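Local atomic coordinates of malonyl coenzyme A-acyl carrier protein transacylase (Helicobacter pylori, PDB entry 2H1Y), a protein that probably transfers the malonyl group from malonyl-CoA to holo-acyl carrier protein, a step that supplies fatty acid synthesis with its extender unit. Residues 31-36 / 81-86; 63-66 / 70-73; 75-80 / 120-125; 165-170 / 176-181; 244-249 / 253-258. All blocks are in the same frame, centred on the assembly; numbering follows the deposited sequence.

Contact 1: residues 31-36 / 81-86; sequences KSFYEG and YIAYQL
Phe33 of helix 31-36 packs on Ile82, Ala83 and Leu86 of helix 69-90. This is an apolar helix-helix contact within the acyltransferase domain. The axes of the two short segments run 45° apart and approach to 10.8 Å. That gap is wide, and the Phe33 side chain spans it. Its CB lies 4.0 Å from the CG2 methyl of Ile82. CG sits between two methyls, Ile82 CG2 and Leu86 CD2. Beyond it the two sides of the ring part company. CD1 and CE1 run along Ile82 CG2 and then Ala83, while CD2 and CE2 follow the Leu86 methyl. CZ, at the far end, rests 3.8 Å from both CA and CB of Ala83. The small alanine lets the ring come right up to the helix backbone. CG of Phe33 is anti to its own carbonyl carbon (chi1 -78°), which sends the ring across the gap. The Ile82 branch that meets it is CG2, placed anti to the backbone N. No hydrogen bond joins the segments. Ile82 also touches Ala40, Leu43 and Phe44 of helix 38-51, so a third helix borders the contact. The closest approach is Phe33 CD2 to Leu86 CD2, 3.6 Å.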
# COMPACT_ATOMS: atom_id res chain seq x y z
N LYS A 31 16.58 -3.30 -6.98
CA LYS A 31 17.88 -3.59 -7.56
C LYS A 31 18.74 -2.33 -7.68
O LYS A 31 19.86 -2.28 -7.14
CB LYS A 31 17.70 -4.27 -8.93
CG LYS A 31 18.90 -5.11 -9.41
CD LYS A 31 18.43 -6.30 -10.28
CE LYS A 31 19.54 -6.88 -11.19
NZ LYS A 31 20.78 -7.22 -10.41
N SER A 32 18.21 -1.32 -8.37
CA SER A 32 18.90 -0.07 -8.60
C SER A 32 19.41 0.56 -7.31
O SER A 32 20.57 1.01 -7.25
CB SER A 32 17.99 0.89 -9.36
OG SER A 32 18.57 2.17 -9.45
N PHE A 33 18.57 0.58 -6.28
CA PHE A 33 18.97 1.12 -4.97
C PHE A 33 20.18 0.37 -4.42
O PHE A 33 21.22 0.97 -4.10
CB PHE A 33 17.83 1.01 -3.95
CG PHE A 33 16.75 2.04 -4.10
CD1 PHE A 33 15.43 1.74 -3.74
CD2 PHE A 33 17.03 3.32 -4.60
CE1 PHE A 33 14.42 2.68 -3.87
CE2 PHE A 33 16.00 4.28 -4.72
CZ PHE A 33 14.70 3.95 -4.35
N TYR A 34 20.00 -0.95 -4.31
CA TYR A 34 20.98 -1.89 -3.78
C TYR A 34 22.38 -1.66 -4.30
O TYR A 34 23.33 -1.63 -3.51
CB TYR A 34 20.54 -3.32 -4.12
CG TYR A 34 21.43 -4.41 -3.55
CD1 TYR A 34 22.39 -5.05 -4.35
CD2 TYR A 34 21.30 -4.82 -2.23
CE1 TYR A 34 23.20 -6.06 -3.83
CE2 TYR A 34 22.10 -5.83 -1.70
CZ TYR A 34 23.05 -6.44 -2.51
OH TYR A 34 23.83 -7.44 -1.97
N GLU A 35 22.51 -1.50 -5.62
CA GLU A 35 23.81 -1.35 -6.27
C GLU A 35 24.41 0.04 -6.17
O GLU A 35 25.62 0.17 -6.18
CB GLU A 35 23.73 -1.77 -7.73
CG GLU A 35 24.09 -3.22 -7.92
CD GLU A 35 23.21 -3.92 -8.94
OE1 GLU A 35 22.54 -3.21 -9.74
OE2 GLU A 35 23.20 -5.18 -8.95
N GLY A 36 23.57 1.06 -6.08
CA GLY A 36 24.07 2.44 -5.98
C GLY A 36 24.39 2.92 -4.57
O GLY A 36 25.06 3.95 -4.40
N TYR A 81 10.91 1.70 2.39
CA TYR A 81 11.79 2.08 3.51
C TYR A 81 13.08 2.64 2.97
O TYR A 81 13.50 3.71 3.39
CB TYR A 81 12.08 0.89 4.44
CG TYR A 81 12.81 1.28 5.70
CD1 TYR A 81 14.21 1.28 5.76
CD2 TYR A 81 12.10 1.68 6.85
CE1 TYR A 81 14.88 1.65 6.89
CE2 TYR A 81 12.77 2.06 8.02
CZ TYR A 81 14.16 2.04 8.03
OH TYR A 81 14.88 2.40 9.16
N ILE A 82 13.69 1.92 2.03
CA ILE A 82 14.98 2.32 1.44
C ILE A 82 14.86 3.63 0.68
O ILE A 82 15.65 4.56 0.89
CB ILE A 82 15.61 1.20 0.55
CG1 ILE A 82 16.00 0.00 1.42
CG2 ILE A 82 16.81 1.73 -0.19
CD1 ILE A 82 16.37 -1.23 0.66
N ALA A 83 13.86 3.71 -0.20
CA ALA A 83 13.52 4.97 -0.87
C ALA A 83 13.47 6.13 0.12
O ALA A 83 14.03 7.20 -0.15
CB ALA A 83 12.19 4.84 -1.59
N TYR A 84 12.81 5.91 1.26
CA TYR A 84 12.67 6.97 2.27
C TYR A 84 14.01 7.40 2.91
O TYR A 84 14.31 8.60 2.98
CB TYR A 84 11.68 6.56 3.36
CG TYR A 84 11.44 7.67 4.36
CD1 TYR A 84 12.38 7.95 5.37
CD2 TYR A 84 10.27 8.42 4.32
CE1 TYR A 84 12.15 8.97 6.31
CE2 TYR A 84 10.03 9.42 5.22
CZ TYR A 84 10.97 9.69 6.22
OH TYR A 84 10.72 10.69 7.11
N GLN A 85 14.79 6.43 3.37
CA GLN A 85 16.13 6.68 3.94
C GLN A 85 17.08 7.42 3.00
O GLN A 85 17.66 8.45 3.36
CB GLN A 85 16.78 5.35 4.36
CG GLN A 85 16.06 4.60 5.46
CD GLN A 85 15.61 5.50 6.61
OE1 GLN A 85 14.49 5.37 7.09
NE2 GLN A 85 16.48 6.42 7.05
N LEU A 86 17.25 6.87 1.80
CA LEU A 86 18.07 7.49 0.77
C LEU A 86 17.64 8.93 0.52
O LEU A 86 18.46 9.86 0.62
CB LEU A 86 18.03 6.66 -0.51
CG LEU A 86 19.12 5.60 -0.79
CD1 LEU A 86 19.97 5.21 0.43
CD2 LEU A 86 18.56 4.38 -1.48

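Contact 2: residues 63-66 / 70-73; sequences NELL and AYTQ
Thr72 OG1 lies 2.7 Å from Leu66 O and also near Glu68 O; the two carbonyls share one hydroxyl. OG1 is turned beside the backbone N of Thr72 (chi1 -54°), facing the chain that leads into its helix. The second link is apolar. Leu65 CG sits over one face of the Tyr71 ring, a CH-pi contact 4.0 Å from the ring centroid and 24° off the normal. It is shifted toward the rim, and its nearest ring atom is CD2 of Tyr71 at 3.7 Å. CD1 of the same leucine reaches CE2. Leu66 CD2 adds a looser touch on the Tyr71 carbonyl oxygen. The loop has its own brace. Asn63 OD1 accepts from Leu65 N and Leu66 N, forming an Asx turn and the wider Asx motif. The bond from Leu66 N is nearly straight, at 173°, and lies in the carbonyl plane. The loop 63-66 follows helix 55-60, where Leu66 touches Thr58 and Leu59. Segment 70-73 lies in the first turn of helix 69-90, and Tyr71 meets His127 of helix 119-137 edge to face.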
# COMPACT_ATOMS: atom_id res chain seq x y z
N ASN A 63 11.24 -16.34 -8.64
CA ASN A 63 11.41 -17.17 -7.44
C ASN A 63 10.26 -17.99 -6.86
O ASN A 63 10.51 -18.95 -6.12
CB ASN A 63 12.12 -16.39 -6.32
CG ASN A 63 11.27 -15.29 -5.74
OD1 ASN A 63 10.31 -15.54 -5.00
ND2 ASN A 63 11.60 -14.05 -6.08
N GLU A 64 9.01 -17.63 -7.16
CA GLU A 64 7.84 -18.34 -6.60
C GLU A 64 7.36 -17.86 -5.19
O GLU A 64 6.17 -17.99 -4.87
CB GLU A 64 8.07 -19.87 -6.61
CG GLU A 64 6.83 -20.74 -6.82
CD GLU A 64 6.28 -20.64 -8.25
OE1 GLU A 64 5.36 -19.83 -8.47
OE2 GLU A 64 6.78 -21.37 -9.14
N LEU A 65 8.27 -17.33 -4.37
CA LEU A 65 7.94 -16.91 -2.99
C LEU A 65 7.37 -15.49 -2.91
O LEU A 65 6.37 -15.23 -2.22
CB LEU A 65 9.19 -17.03 -2.10
CG LEU A 65 9.02 -17.25 -0.60
CD1 LEU A 65 8.26 -18.53 -0.31
CD2 LEU A 65 10.35 -17.27 0.09
N LEU A 66 8.02 -14.57 -3.62
CA LEU A 66 7.57 -13.19 -3.77
C LEU A 66 6.11 -13.08 -4.23
O LEU A 66 5.51 -12.00 -4.17
CB LEU A 66 8.50 -12.45 -4.75
CG LEU A 66 8.61 -10.93 -4.88
CD1 LEU A 66 7.77 -10.40 -6.03
CD2 LEU A 66 8.32 -10.18 -3.57
N ALA A 70 2.56 -13.03 2.10
CA ALA A 70 3.47 -12.98 3.24
C ALA A 70 4.86 -12.43 2.86
O ALA A 70 5.58 -11.91 3.72
CB ALA A 70 3.59 -14.34 3.90
N TYR A 71 5.23 -12.55 1.58
CA TYR A 71 6.53 -12.01 1.16
C TYR A 71 6.44 -10.76 0.30
O TYR A 71 7.37 -9.93 0.28
CB TYR A 71 7.44 -13.10 0.58
CG TYR A 71 7.71 -14.16 1.62
CD1 TYR A 71 8.72 -13.99 2.57
CD2 TYR A 71 6.90 -15.29 1.72
CE1 TYR A 71 8.95 -14.94 3.56
CE2 TYR A 71 7.12 -16.26 2.70
CZ TYR A 71 8.15 -16.07 3.61
OH TYR A 71 8.37 -17.03 4.58
N THR A 72 5.31 -10.60 -0.38
CA THR A 72 5.02 -9.37 -1.11
C THR A 72 4.95 -8.15 -0.18
O THR A 72 5.66 -7.15 -0.39
CB THR A 72 3.73 -9.51 -1.83
OG1 THR A 72 3.80 -10.67 -2.64
CG2 THR A 72 3.53 -8.32 -2.73
N GLN A 73 4.09 -8.26 0.84
CA GLN A 73 3.87 -7.15 1.76
C GLN A 73 5.20 -6.61 2.37
O GLN A 73 5.46 -5.41 2.27
CB GLN A 73 2.79 -7.51 2.78
CG GLN A 73 1.42 -7.81 2.10
CD GLN A 73 0.20 -7.75 3.05
OE1 GLN A 73 0.28 -7.25 4.17
NE2 GLN A 73 -0.92 -8.24 2.57

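Contact 3: residues 75-80 / 120-125; sequences AIYLVS and EKALKL
Helix segments 75-80 and 120-125 run roughly antiparallel, 154° between their directions, with Tyr77 and Leu123 closest at the backbone and the axes 9.7 Å apart. Tyr77 carries most of the contact. Its CG is anti to the backbone N (chi1 169°), and this turns the ring toward helix 119-137. The CB methyl of Ala122 lies over one face of the ring. It sits near the phenol end, 3.3 Å from CZ, so the packing there is close. Leu123 takes another side. Its CD2 methyl meets the ring at the edge, in the ring plane, 3.7 Å from Tyr77 CD2. The leucine stands roughly square to the tyrosine. The same leucine methyl reaches back to Leu78 CG at 4.3 Å, a lighter touch that widens the apolar patch. No hydrogen bond passes between the segments. The Tyr77 hydroxyl is hydrogen-bonded instead to Ser112 OG of helix 105-116. That bond ties down the polar end of the ring in a buried place. Ser112 also touches Ala122, so helix 105-116 packs against both partners. The arrangement is an antiparallel helix pair in which a tyrosine ring wedges against alanine and leucine, in the helical layer of the larger, alpha/beta part of the FabD-type fold.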
# COMPACT_ATOMS: atom_id res chain seq x y z
N ALA A 75 8.21 -7.06 1.10
CA ALA A 75 9.12 -6.64 0.02
C ALA A 75 8.81 -5.20 -0.38
O ALA A 75 9.72 -4.36 -0.53
CB ALA A 75 8.99 -7.56 -1.17
N ILE A 76 7.51 -4.91 -0.55
CA ILE A 76 7.07 -3.56 -0.87
C ILE A 76 7.52 -2.65 0.27
O ILE A 76 8.16 -1.61 0.04
CB ILE A 76 5.55 -3.50 -1.13
CG1 ILE A 76 5.20 -4.38 -2.33
CG2 ILE A 76 5.10 -2.07 -1.37
CD1 ILE A 76 3.73 -4.61 -2.54
N TYR A 77 7.25 -3.04 1.52
CA TYR A 77 7.74 -2.21 2.63
C TYR A 77 9.24 -1.93 2.50
O TYR A 77 9.69 -0.80 2.71
CB TYR A 77 7.43 -2.80 4.01
CG TYR A 77 8.15 -2.09 5.16
CD1 TYR A 77 7.78 -0.79 5.57
CD2 TYR A 77 9.23 -2.70 5.82
CE1 TYR A 77 8.46 -0.15 6.61
CE2 TYR A 77 9.90 -2.07 6.85
CZ TYR A 77 9.52 -0.80 7.24
OH TYR A 77 10.21 -0.22 8.29
N LEU A 78 9.99 -2.96 2.13
CA LEU A 78 11.45 -2.85 2.07
C LEU A 78 11.91 -1.74 1.14
O LEU A 78 12.68 -0.86 1.53
CB LEU A 78 12.02 -4.17 1.61
CG LEU A 78 13.33 -4.67 2.19
CD1 LEU A 78 13.81 -5.76 1.25
CD2 LEU A 78 14.39 -3.55 2.40
N VAL A 79 11.45 -1.78 -0.10
CA VAL A 79 11.83 -0.75 -1.05
C VAL A 79 11.31 0.65 -0.62
O VAL A 79 12.06 1.64 -0.67
CB VAL A 79 11.44 -1.16 -2.48
CG1 VAL A 79 11.81 -0.08 -3.50
CG2 VAL A 79 12.06 -2.55 -2.83
N SER A 80 10.06 0.73 -0.18
CA SER A 80 9.56 2.00 0.38
C SER A 80 10.49 2.56 1.46
O SER A 80 10.84 3.75 1.43
CB SER A 80 8.16 1.85 0.94
OG SER A 80 7.23 1.66 -0.11
N GLU A 120 13.05 -3.68 11.56
CA GLU A 120 12.81 -5.14 11.62
C GLU A 120 11.45 -5.49 12.19
O GLU A 120 10.87 -6.49 11.79
CB GLU A 120 13.96 -5.98 12.22
CG GLU A 120 14.90 -5.28 13.16
CD GLU A 120 15.90 -4.39 12.45
OE1 GLU A 120 15.81 -3.16 12.65
OE2 GLU A 120 16.76 -4.92 11.69
N LYS A 121 10.93 -4.65 13.08
CA LYS A 121 9.57 -4.84 13.57
C LYS A 121 8.51 -4.67 12.48
O LYS A 121 7.49 -5.38 12.47
CB LYS A 121 9.28 -3.91 14.74
CG LYS A 121 9.77 -4.44 16.08
CD LYS A 121 9.02 -3.78 17.24
CE LYS A 121 9.62 -4.13 18.59
NZ LYS A 121 10.83 -3.31 18.81
N ALA A 122 8.73 -3.75 11.55
CA ALA A 122 7.75 -3.52 10.48
C ALA A 122 7.75 -4.66 9.46
O ALA A 122 6.68 -5.10 9.02
CB ALA A 122 7.99 -2.20 9.81
N LEU A 123 8.94 -5.16 9.12
CA LEU A 123 9.07 -6.33 8.26
C LEU A 123 8.31 -7.50 8.86
O LEU A 123 7.58 -8.21 8.14
CB LEU A 123 10.54 -6.72 8.06
CG LEU A 123 11.46 -5.76 7.28
CD1 LEU A 123 12.92 -6.02 7.61
CD2 LEU A 123 11.24 -5.85 5.77
N LYS A 124 8.48 -7.70 10.17
CA LYS A 124 7.86 -8.83 10.86
C LYS A 124 6.35 -8.66 10.92
O LYS A 124 5.60 -9.61 10.67
CB LYS A 124 8.46 -9.03 12.25
CG LYS A 124 9.71 -9.92 12.27
CD LYS A 124 10.30 -10.04 13.69
CE LYS A 124 11.03 -11.38 13.91
NZ LYS A 124 11.65 -11.50 15.29
N LEU A 125 5.91 -7.44 11.22
CA LEU A 125 4.48 -7.16 11.18
C LEU A 125 3.89 -7.36 9.76
O LEU A 125 2.85 -8.02 9.62
CB LEU A 125 4.17 -5.77 11.71
CG LEU A 125 2.68 -5.37 11.69
CD1 LEU A 125 1.93 -5.98 12.85
CD2 LEU A 125 2.54 -3.87 11.73

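Contact 4: residues 165-170 / 176-181; sequences VWCANF and VVLAGV
Cys167 and Leu178 form the apolar centre, with SG 3.7 Å from the CD2 methyl of the leucine. Both side chains share a face of the sheet with Val165, Phe170 and Val176. Farther along this face, Val176 CG2 comes to the edge of the Phe170 ring, 3.9 Å from CD2. The valine runs along the ring. Helix 152-160 covers the face: Val165 touches Cys159, Phe170 touches Leu156, and Val176 touches Leu155. On the other face Asn169 lies next to Val177. Ala168, in the bulge, points toward the partner strand, and its CB meets Ala179 CB at 3.9 Å. The backbone forms the polar frame. Trp166 and Ala179 are a hydrogen-bonded pair, each N bonding to the other's O. The bond from Ala179 N to Trp166 O is 2.6 Å long. Val177 O then accepts twice, from Ala168 N at 2.7 Å and from Asn169 N at 3.1 Å. The second donor is tilted 20° from the carbonyl plane. Val177 N returns a bond to Asn169 O. At Gly180 the chain turns, with backbone angles at which a CB would press on the preceding carbonyl oxygen. The contact is an antiparallel beta hairpin with a classic beta bulge at Ala168 and Asn169. It belongs to the four-stranded sheet of the smaller, ferredoxin-like subdomain known from FabD-type acyltransferases.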
# COMPACT_ATOMS: atom_id res chain seq x y z
N VAL A 165 -19.82 -10.87 -2.01
CA VAL A 165 -19.10 -9.91 -2.83
C VAL A 165 -19.10 -8.55 -2.14
O VAL A 165 -20.12 -8.08 -1.67
CB VAL A 165 -19.74 -9.78 -4.25
CG1 VAL A 165 -18.95 -8.81 -5.09
CG2 VAL A 165 -19.78 -11.12 -4.97
N TRP A 166 -17.94 -7.92 -2.09
CA TRP A 166 -17.82 -6.62 -1.45
C TRP A 166 -16.90 -5.71 -2.24
O TRP A 166 -15.96 -6.16 -2.89
CB TRP A 166 -17.24 -6.80 -0.04
CG TRP A 166 -18.14 -7.53 0.93
CD1 TRP A 166 -19.08 -6.98 1.77
CD2 TRP A 166 -18.18 -8.95 1.17
NE1 TRP A 166 -19.70 -7.96 2.50
CE2 TRP A 166 -19.18 -9.18 2.15
CE3 TRP A 166 -17.48 -10.04 0.64
CZ2 TRP A 166 -19.49 -10.45 2.62
CZ3 TRP A 166 -17.79 -11.30 1.10
CH2 TRP A 166 -18.79 -11.50 2.08
N CYS A 167 -17.17 -4.41 -2.17
CA CYS A 167 -16.23 -3.40 -2.61
C CYS A 167 -15.01 -3.28 -1.68
O CYS A 167 -15.14 -3.11 -0.46
CB CYS A 167 -16.95 -2.05 -2.69
SG CYS A 167 -18.26 -2.00 -3.93
N ALA A 168 -13.82 -3.35 -2.27
CA ALA A 168 -12.57 -3.41 -1.49
C ALA A 168 -11.62 -2.24 -1.70
O ALA A 168 -10.90 -1.85 -0.79
CB ALA A 168 -11.86 -4.72 -1.77
N ASN A 169 -11.60 -1.70 -2.92
CA ASN A 169 -10.85 -0.47 -3.19
C ASN A 169 -11.72 0.50 -3.96
O ASN A 169 -12.42 0.10 -4.91
CB ASN A 169 -9.64 -0.73 -4.09
CG ASN A 169 -8.61 -1.64 -3.47
OD1 ASN A 169 -8.69 -2.08 -2.32
ND2 ASN A 169 -7.59 -1.94 -4.28
N PHE A 170 -11.64 1.77 -3.59
CA PHE A 170 -12.09 2.84 -4.46
C PHE A 170 -10.87 3.65 -4.93
O PHE A 170 -10.39 4.57 -4.25
CB PHE A 170 -13.14 3.72 -3.75
CG PHE A 170 -14.36 2.96 -3.26
CD1 PHE A 170 -14.64 2.88 -1.90
CD2 PHE A 170 -15.22 2.34 -4.16
CE1 PHE A 170 -15.77 2.19 -1.44
CE2 PHE A 170 -16.34 1.64 -3.71
CZ PHE A 170 -16.62 1.57 -2.34
N VAL A 176 -12.62 0.21 -9.49
CA VAL A 176 -13.08 -0.36 -8.23
C VAL A 176 -12.68 -1.83 -8.12
O VAL A 176 -12.92 -2.63 -9.02
CB VAL A 176 -14.62 -0.14 -8.04
CG1 VAL A 176 -15.15 -0.85 -6.81
CG2 VAL A 176 -14.93 1.39 -7.94
N VAL A 177 -12.05 -2.18 -7.01
CA VAL A 177 -11.66 -3.56 -6.78
C VAL A 177 -12.69 -4.21 -5.87
O VAL A 177 -13.03 -3.66 -4.83
CB VAL A 177 -10.25 -3.64 -6.18
CG1 VAL A 177 -9.83 -5.10 -5.98
CG2 VAL A 177 -9.26 -2.94 -7.11
N LEU A 178 -13.21 -5.36 -6.29
CA LEU A 178 -14.19 -6.11 -5.52
C LEU A 178 -13.52 -7.31 -4.88
O LEU A 178 -12.53 -7.82 -5.40
CB LEU A 178 -15.37 -6.54 -6.38
CG LEU A 178 -16.10 -5.46 -7.19
CD1 LEU A 178 -17.18 -6.08 -8.08
CD2 LEU A 178 -16.67 -4.30 -6.36
N ALA A 179 -14.05 -7.75 -3.73
CA ALA A 179 -13.48 -8.91 -3.05
C ALA A 179 -14.55 -9.94 -2.79
O ALA A 179 -15.72 -9.60 -2.67
CB ALA A 179 -12.80 -8.50 -1.78
N GLY A 180 -14.15 -11.21 -2.71
CA GLY A 180 -15.10 -12.26 -2.39
C GLY A 180 -14.78 -13.66 -2.86
O GLY A 180 -13.62 -14.00 -3.12
N VAL A 181 -15.83 -14.48 -2.94
CA VAL A 181 -15.70 -15.85 -3.40
C VAL A 181 -15.62 -15.77 -4.91
O VAL A 181 -16.45 -15.11 -5.55
CB VAL A 181 -16.88 -16.75 -2.92
CG1 VAL A 181 -16.73 -18.17 -3.45
CG2 VAL A 181 -16.99 -16.76 -1.40

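Contact 5: residues 244-249 / 253-258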
# COMPACT_ATOMS: atom_id res chain seq x y z
N GLU A 244 -9.52 10.10 7.58
CA GLU A 244 -9.18 11.07 8.61
C GLU A 244 -7.73 10.86 9.05
O GLU A 244 -7.29 9.73 9.21
CB GLU A 244 -10.14 10.94 9.81
CG GLU A 244 -11.64 11.22 9.45
CD GLU A 244 -12.65 10.73 10.51
OE1 GLU A 244 -12.50 9.58 11.02
OE2 GLU A 244 -13.60 11.49 10.82
N ALA A 245 -6.99 11.96 9.24
CA ALA A 245 -5.59 11.94 9.68
C ALA A 245 -5.44 11.44 11.10
O ALA A 245 -6.34 11.61 11.89
CB ALA A 245 -4.99 13.34 9.57
N TYR A 246 -4.29 10.82 11.39
CA TYR A 246 -3.93 10.36 12.74
C TYR A 246 -2.43 10.34 12.97
O TYR A 246 -1.65 10.23 12.02
CB TYR A 246 -4.54 8.99 13.07
CG TYR A 246 -4.05 7.82 12.23
CD1 TYR A 246 -4.65 7.52 10.99
CD2 TYR A 246 -3.03 6.98 12.69
CE1 TYR A 246 -4.23 6.44 10.23
CE2 TYR A 246 -2.59 5.89 11.91
CZ TYR A 246 -3.21 5.63 10.69
OH TYR A 246 -2.79 4.56 9.93
N HIS A 247 -2.03 10.43 14.24
CA HIS A 247 -0.63 10.65 14.60
C HIS A 247 -0.26 10.10 15.98
O HIS A 247 0.63 10.65 16.65
CB HIS A 247 -0.33 12.15 14.56
CG HIS A 247 -1.34 12.96 15.31
ND1 HIS A 247 -2.66 13.06 14.91
CD2 HIS A 247 -1.25 13.67 16.46
CE1 HIS A 247 -3.33 13.81 15.77
NE2 HIS A 247 -2.49 14.19 16.72
N ASN A 248 -0.96 9.04 16.42
CA ASN A 248 -0.58 8.32 17.65
C ASN A 248 -0.83 6.81 17.64
O ASN A 248 -1.47 6.28 16.71
CB ASN A 248 -1.16 8.96 18.93
CG ASN A 248 -2.66 9.07 18.90
OD1 ASN A 248 -3.18 10.17 18.90
ND2 ASN A 248 -3.36 7.94 18.87
N LYS A 249 -0.33 6.13 18.67
CA LYS A 249 -0.38 4.68 18.77
C LYS A 249 -1.79 4.13 18.87
O LYS A 249 -2.15 3.18 18.16
CB LYS A 249 0.45 4.18 19.95
CG LYS A 249 0.36 2.69 20.17
CD LYS A 249 1.55 2.15 20.92
CE LYS A 249 1.29 0.69 21.26
NZ LYS A 249 2.43 0.04 21.98
N VAL A 253 -3.30 1.71 16.07
CA VAL A 253 -3.77 0.36 16.46
C VAL A 253 -5.18 0.17 15.95
O VAL A 253 -5.45 -0.81 15.26
CB VAL A 253 -3.78 0.10 18.02
CG1 VAL A 253 -4.44 -1.26 18.35
CG2 VAL A 253 -2.36 0.15 18.61
N GLU A 254 -6.04 1.13 16.26
CA GLU A 254 -7.43 1.09 15.85
C GLU A 254 -7.59 1.15 14.32
O GLU A 254 -8.34 0.36 13.73
CB GLU A 254 -8.18 2.25 16.51
CG GLU A 254 -9.64 2.35 16.10
CD GLU A 254 -10.32 3.63 16.56
OE1 GLU A 254 -9.87 4.27 17.54
OE2 GLU A 254 -11.33 4.01 15.92
N LEU A 255 -6.89 2.08 13.68
CA LEU A 255 -7.11 2.32 12.26
C LEU A 255 -6.45 1.30 11.29
O LEU A 255 -7.06 0.94 10.27
CB LEU A 255 -6.81 3.78 11.90
CG LEU A 255 -7.88 4.69 12.52
CD1 LEU A 255 -7.47 6.12 12.57
CD2 LEU A 255 -9.26 4.53 11.83
N LEU A 256 -5.25 0.81 11.62
CA LEU A 256 -4.63 -0.27 10.86
C LEU A 256 -5.37 -1.59 11.05
O LEU A 256 -5.21 -2.49 10.24
CB LEU A 256 -3.15 -0.43 11.20
CG LEU A 256 -2.16 0.65 10.72
CD1 LEU A 256 -0.74 0.37 11.18
CD2 LEU A 256 -2.19 0.84 9.19
N SER A 257 -6.18 -1.70 12.12
CA SER A 257 -7.00 -2.90 12.36
C SER A 257 -8.18 -2.86 11.43
O SER A 257 -8.43 -3.77 10.66
CB SER A 257 -7.61 -2.92 13.78
OG SER A 257 -6.67 -3.11 14.81
N LEU A 258 -8.91 -1.76 11.55
CA LEU A 258 -10.17 -1.56 10.89
C LEU A 258 -10.02 -1.55 9.35
O LEU A 258 -10.91 -2.02 8.62
CB LEU A 258 -10.76 -0.24 11.40
CG LEU A 258 -12.27 -0.02 11.39
CD1 LEU A 258 -12.66 1.09 10.39
CD2 LEU A 258 -13.08 -1.32 11.20
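The Tyr246 ring has Leu255 over one face. The CB of this leucine stands 4.0 Å above the ring plane and is shifted toward the rim. The carbonyl oxygen of Glu244 lies at the edge, in the plane of the ring. The leucine CD1 methyl is its nearest atom to the ring, 3.5 Å from Tyr246 CD1. Ring and leucine reach past one another. CG of Tyr246 lies between the backbone N and the carbonyl carbon (chi1 65°), the crowded position, and from there the ring reaches the helix. Its OH end passes Leu256, with CD2 of that leucine 3.8 Å away. The hydroxyl itself is hydrogen-bonded to Glu107 OE1 of helix 105-116. At the other end of the contact, Val253 N bonds to Lys249 O at 2.8 Å, nearly straight at 172°. This is an ordinary turn of helix 249-259, which Asn248 precedes at the N-cap position. Val253 CG2 also comes 4.0 Å from Lys249 CG. The extended lysine carries its NZ to the carbonyls of Glu226 and Leu229. Strand 245-246 and its following helix are thus joined mainly by apolar contacts, while the buried tyrosine hydroxyl and the lysine NZ find polar partners in other elements.

In the fold
Contacts 1, 2 and 3 all use helix 69-90. Contact 2 holds its first turn, contact 3 its middle, and contact 1 a part farther on. Contacts 1 and 3 are buried, apolar and without hydrogen bonds across; they touch where Phe33 meets Val79. Contact 2 is only partly buried, and its loop mixes a CH-pi contact with polar bonds. Leu66 links it to contact 3 through Ala75. Contact 5 is also buried, at the edge of the six-stranded sheet, where a tyrosine ring packs on helix leucines. Contact 4 is buried too, in the other sheet, about 33 Å between centres from contact 1. It joins strands by backbone hydrogen bonds, with apolar side chains on one face.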